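Local coordinates for uncharacterized protein (Bacteroides uniformis, PDB 4JPQ) that is of unknown function but probably binds carbohydrate through a family 9-type binding domain, at residues F105-I115 and V135-F146. Numbering follows the deposited sequence.
Sequences FECNCAGRLLI and VKRWSSLAGEPF
R137 lies across the flank of L113 and shows how a long polar side chain can fill the hollow beside a leucine while its nitrogens bond to carbonyls and a carboxylate. L113 CD2 sits off-centre over one face of the guanidinium, 3.8 Å above its plane, while NH1 reaches past to donate to G111 O at 3.0 Å. A bend at chi3 (-91°) turns the group back so that NE bonds V135 O at 3.1 Å, near the guanidinium plane, fixing its rotation; D80 supplies the countercharge as a salt bridge to NH1. Cut back to alanine, R137 would probably leave G111 O without this donor, D80 without its cationic mate and a gap beside L113. L113 CD2 also packs on V135 CB at 3.7 Å, the two side chains crossing at about a right angle, and I115 CD1 meets V135 CG2 tip to tip. The contact lies where the two sheets of what is probably the beta sandwich of this CBD9-like family meet along their edges: the hairpin of strands 102-108 and 113-118 packs against strand 136-139, which pairs with strand 152-162. The hairpin's type I turn, N108 to G111, nests in the loop that follows strand 136-139. There S139 OG is bonded to C109 O at 2.6 Å and also to E156 O, two carbonyls that compete for its one proton, while it accepts from L141 N in an ST turn. A110 fits against the bend at L141-G143, two CA-H...O contacts joining the backbones, and its methyl and C109 SG come obliquely onto the F146 ring, SG lying 3.7 Å from CZ. Beyond the turn, R112, bent at chi2 and chi3, grips G143 O end-on with NH1 and NH2, each at 3.2 Å, the oxygen lying in the guanidinium plane.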
loop_
_atom_site.group_PDB
_atom_site.type_symbol
_atom_site.label_atom_id
_atom_site.label_comp_id
_atom_site.label_asym_id
_atom_site.label_seq_id
_atom_site.Cartn_x
_atom_site.Cartn_y
_atom_site.Cartn_z
ATOM N N PHE A 105 -3.747 2.577 3.575
ATOM C CA PHE A 105 -4.189 1.232 3.260
ATOM C C PHE A 105 -3.034 0.333 3.657
ATOM O O PHE A 105 -2.008 0.340 2.985
ATOM C CB PHE A 105 -4.476 1.093 1.761
ATOM C CG PHE A 105 -5.590 1.964 1.276
ATOM C CD1 PHE A 105 -5.348 3.287 0.934
ATOM C CD2 PHE A 105 -6.874 1.458 1.126
ATOM C CE1 PHE A 105 -6.371 4.091 0.468
ATOM C CE2 PHE A 105 -7.904 2.266 0.663
ATOM C CZ PHE A 105 -7.654 3.579 0.333
ATOM N N GLU A 106 -3.192 -0.403 4.755
ATOM C CA GLU A 106 -2.158 -1.304 5.260
ATOM C C GLU A 106 -2.718 -2.708 5.139
ATOM O O GLU A 106 -3.819 -2.973 5.619
ATOM C CB GLU A 106 -1.816 -0.946 6.707
ATOM C CG GLU A 106 -1.411 0.518 6.888
ATOM C CD GLU A 106 -0.968 0.890 8.294
ATOM O OE1 GLU A 106 -0.648 0.004 9.098
ATOM O OE2 GLU A 106 -0.923 2.101 8.598
ATOM N N CYS A 107 -1.967 -3.600 4.497
ATOM C CA CYS A 107 -2.427 -4.971 4.240
ATOM C C CYS A 107 -1.344 -5.994 4.582
ATOM O O CYS A 107 -0.206 -5.867 4.097
ATOM C CB CYS A 107 -2.808 -5.067 2.770
ATOM S SG CYS A 107 -3.896 -6.440 2.387
ATOM N N ASN A 108 -1.650 -6.960 5.456
ATOM C CA ASN A 108 -0.644 -7.993 5.794
ATOM C C ASN A 108 -0.577 -9.023 4.686
ATOM O O ASN A 108 -1.484 -9.091 3.838
ATOM C CB ASN A 108 -0.813 -8.630 7.193
ATOM C CG ASN A 108 -2.037 -9.537 7.342
ATOM O OD1 ASN A 108 -2.721 -9.888 6.386
ATOM N ND2 ASN A 108 -2.292 -9.949 8.583
ATOM N N CYS A 109 0.473 -9.843 4.724
ATOM C CA CYS A 109 0.713 -10.880 3.702
ATOM C C CYS A 109 -0.391 -11.935 3.523
ATOM O O CYS A 109 -0.427 -12.596 2.490
ATOM C CB CYS A 109 2.057 -11.569 3.939
ATOM S SG CYS A 109 2.156 -12.478 5.490
ATOM N N ALA A 110 -1.271 -12.091 4.513
ATOM C CA ALA A 110 -2.434 -12.997 4.411
ATOM C C ALA A 110 -3.688 -12.342 3.820
ATOM O O ALA A 110 -4.704 -13.021 3.666
ATOM C CB ALA A 110 -2.752 -13.610 5.770
ATOM N N GLY A 111 -3.627 -11.046 3.501
ATOM C CA GLY A 111 -4.758 -10.318 2.927
ATOM C C GLY A 111 -5.632 -9.513 3.870
ATOM O O GLY A 111 -6.573 -8.867 3.406
ATOM N N ARG A 112 -5.376 -9.564 5.178
ATOM C CA ARG A 112 -6.129 -8.750 6.143
ATOM C C ARG A 112 -5.741 -7.301 5.868
ATOM O O ARG A 112 -4.535 -7.001 5.743
ATOM C CB ARG A 112 -5.752 -9.061 7.589
ATOM C CG ARG A 112 -5.983 -10.463 8.098
ATOM C CD ARG A 112 -7.443 -10.903 8.073
ATOM N NE ARG A 112 -7.746 -11.681 6.871
ATOM C CZ ARG A 112 -7.394 -12.964 6.666
ATOM N NH1 ARG A 112 -6.671 -13.666 7.559
ATOM N NH2 ARG A 112 -7.741 -13.553 5.523
ATOM N N LEU A 113 -6.743 -6.420 5.819
ATOM C CA LEU A 113 -6.551 -4.998 5.493
ATOM C C LEU A 113 -7.046 -4.042 6.568
ATOM O O LEU A 113 -8.078 -4.275 7.199
ATOM C CB LEU A 113 -7.318 -4.687 4.213
ATOM C CG LEU A 113 -7.448 -3.264 3.645
ATOM C CD1 LEU A 113 -6.122 -2.750 3.116
ATOM C CD2 LEU A 113 -8.504 -3.247 2.548
ATOM N N LEU A 114 -6.309 -2.945 6.712
ATOM C CA LEU A 114 -6.636 -1.825 7.592
ATOM C C LEU A 114 -6.697 -0.571 6.718
ATOM O O LEU A 114 -5.800 -0.357 5.872
ATOM C CB LEU A 114 -5.550 -1.623 8.643
ATOM C CG LEU A 114 -5.543 -0.316 9.459
ATOM C CD1 LEU A 114 -6.680 -0.303 10.453
ATOM C CD2 LEU A 114 -4.221 -0.128 10.176
ATOM N N ILE A 115 -7.741 0.235 6.926
ATOM C CA ILE A 115 -7.884 1.528 6.261
ATOM C C ILE A 115 -8.308 2.561 7.293
ATOM O O ILE A 115 -9.231 2.306 8.058
ATOM C CB ILE A 115 -8.965 1.577 5.153
ATOM C CG1 ILE A 115 -8.848 0.425 4.165
ATOM C CG2 ILE A 115 -8.865 2.900 4.380
ATOM C CD1 ILE A 115 -9.999 0.363 3.169
ATOM N N VAL A 135 -12.539 -2.804 -1.333
ATOM C CA VAL A 135 -11.138 -3.028 -1.732
ATOM C C VAL A 135 -10.892 -4.508 -1.944
ATOM O O VAL A 135 -10.858 -5.280 -0.988
ATOM C CB VAL A 135 -10.124 -2.475 -0.709
ATOM C CG1 VAL A 135 -8.695 -2.722 -1.191
ATOM C CG2 VAL A 135 -10.359 -0.985 -0.475
ATOM N N LYS A 136 -10.736 -4.888 -3.207
ATOM C CA LYS A 136 -10.475 -6.270 -3.573
ATOM C C LYS A 136 -8.995 -6.480 -3.354
ATOM O O LYS A 136 -8.195 -5.573 -3.572
ATOM C CB LYS A 136 -10.871 -6.564 -5.019
ATOM C CG LYS A 136 -12.345 -6.352 -5.310
ATOM C CD LYS A 136 -12.584 -6.361 -6.819
ATOM C CE LYS A 136 -14.059 -6.227 -7.166
ATOM N NZ LYS A 136 -14.285 -6.409 -8.622
ATOM N N ARG A 137 -8.658 -7.681 -2.894
ATOM C CA ARG A 137 -7.302 -8.067 -2.571
ATOM C C ARG A 137 -6.980 -9.475 -3.023
ATOM O O ARG A 137 -7.887 -10.285 -3.261
ATOM C CB ARG A 137 -7.157 -8.064 -1.068
ATOM C CG ARG A 137 -7.226 -6.702 -0.424
ATOM C CD ARG A 137 -7.688 -6.820 1.017
ATOM N NE ARG A 137 -9.143 -6.717 1.205
ATOM C CZ ARG A 137 -9.792 -6.975 2.348
ATOM N NH1 ARG A 137 -9.162 -7.439 3.434
ATOM N NH2 ARG A 137 -11.105 -6.804 2.398
ATOM N N TRP A 138 -5.677 -9.752 -3.105
ATOM C CA TRP A 138 -5.150 -11.090 -3.385
ATOM C C TRP A 138 -3.706 -11.155 -2.902
ATOM O O TRP A 138 -2.958 -10.189 -3.071
ATOM C CB TRP A 138 -5.214 -11.435 -4.888
ATOM C CG TRP A 138 -4.428 -12.689 -5.248
ATOM C CD1 TRP A 138 -4.881 -13.978 -5.225
ATOM C CD2 TRP A 138 -3.046 -12.759 -5.610
ATOM N NE1 TRP A 138 -3.875 -14.845 -5.581
ATOM C CE2 TRP A 138 -2.732 -14.130 -5.813
ATOM C CE3 TRP A 138 -2.042 -11.799 -5.798
ATOM C CZ2 TRP A 138 -1.450 -14.568 -6.210
ATOM C CZ3 TRP A 138 -0.742 -12.240 -6.190
ATOM C CH2 TRP A 138 -0.470 -13.614 -6.388
ATOM N N SER A 139 -3.329 -12.298 -2.335
ATOM C CA SER A 139 -1.948 -12.563 -1.936
ATOM C C SER A 139 -1.557 -13.998 -2.240
ATOM O O SER A 139 -2.405 -14.883 -2.260
ATOM C CB SER A 139 -1.736 -12.295 -0.452
ATOM O OG SER A 139 -0.414 -12.642 -0.065
ATOM N N SER A 140 -0.256 -14.208 -2.443
ATOM C CA SER A 140 0.317 -15.548 -2.647
ATOM C C SER A 140 0.354 -16.346 -1.333
ATOM O O SER A 140 0.587 -17.558 -1.374
ATOM C CB SER A 140 1.721 -15.478 -3.294
ATOM O OG SER A 140 2.690 -14.860 -2.446
ATOM N N LEU A 141 0.185 -15.671 -0.184
ATOM C CA LEU A 141 0.094 -16.298 1.145
ATOM C C LEU A 141 -1.289 -16.062 1.773
ATOM O O LEU A 141 -1.439 -16.123 3.000
ATOM C CB LEU A 141 1.187 -15.736 2.066
ATOM C CG LEU A 141 2.624 -15.975 1.630
ATOM C CD1 LEU A 141 3.563 -15.231 2.562
ATOM C CD2 LEU A 141 2.941 -17.453 1.614
ATOM N N ALA A 142 -2.301 -15.846 0.934
ATOM C CA ALA A 142 -3.664 -15.573 1.405
ATOM C C ALA A 142 -4.260 -16.783 2.087
ATOM O O ALA A 142 -3.849 -17.927 1.825
ATOM C CB ALA A 142 -4.575 -15.113 0.261
ATOM N N GLY A 143 -5.207 -16.502 2.982
ATOM C CA GLY A 143 -5.929 -17.513 3.733
ATOM C C GLY A 143 -5.901 -17.299 5.230
ATOM O O GLY A 143 -5.902 -16.161 5.701
ATOM N N GLU A 144 -5.873 -18.413 5.960
ATOM C CA GLU A 144 -5.946 -18.428 7.422
ATOM C C GLU A 144 -4.854 -17.565 8.062
ATOM O O GLU A 144 -3.770 -17.444 7.490
ATOM C CB GLU A 144 -5.761 -19.865 8.001
ATOM C CG GLU A 144 -6.613 -21.011 7.447
ATOM C CD GLU A 144 -8.102 -20.744 7.469
ATOM O OE1 GLU A 144 -8.582 -19.966 8.337
ATOM O OE2 GLU A 144 -8.793 -21.340 6.613
ATOM N N PRO A 145 -5.130 -16.970 9.245
ATOM C CA PRO A 145 -4.032 -16.287 9.949
ATOM C C PRO A 145 -2.975 -17.314 10.405
ATOM O O PRO A 145 -3.325 -18.479 10.638
ATOM C CB PRO A 145 -4.712 -15.634 11.168
ATOM C CG PRO A 145 -6.179 -15.786 10.971
ATOM C CD PRO A 145 -6.413 -16.878 9.975
ATOM N N PHE A 146 -1.708 -16.901 10.503
ATOM C CA PHE A 146 -0.607 -17.808 10.912
ATOM C C PHE A 146 0.512 -17.136 11.704
ATOM O O PHE A 146 0.870 -15.992 11.428
ATOM C CB PHE A 146 -0.006 -18.544 9.688
ATOM C CG PHE A 146 0.511 -17.634 8.582
ATOM C CD1 PHE A 146 1.831 -17.146 8.594
ATOM C CD2 PHE A 146 -0.299 -17.296 7.503
ATOM C CE1 PHE A 146 2.309 -16.331 7.568
ATOM C CE2 PHE A 146 0.173 -16.478 6.470
ATOM C CZ PHE A 146 1.481 -15.993 6.502
#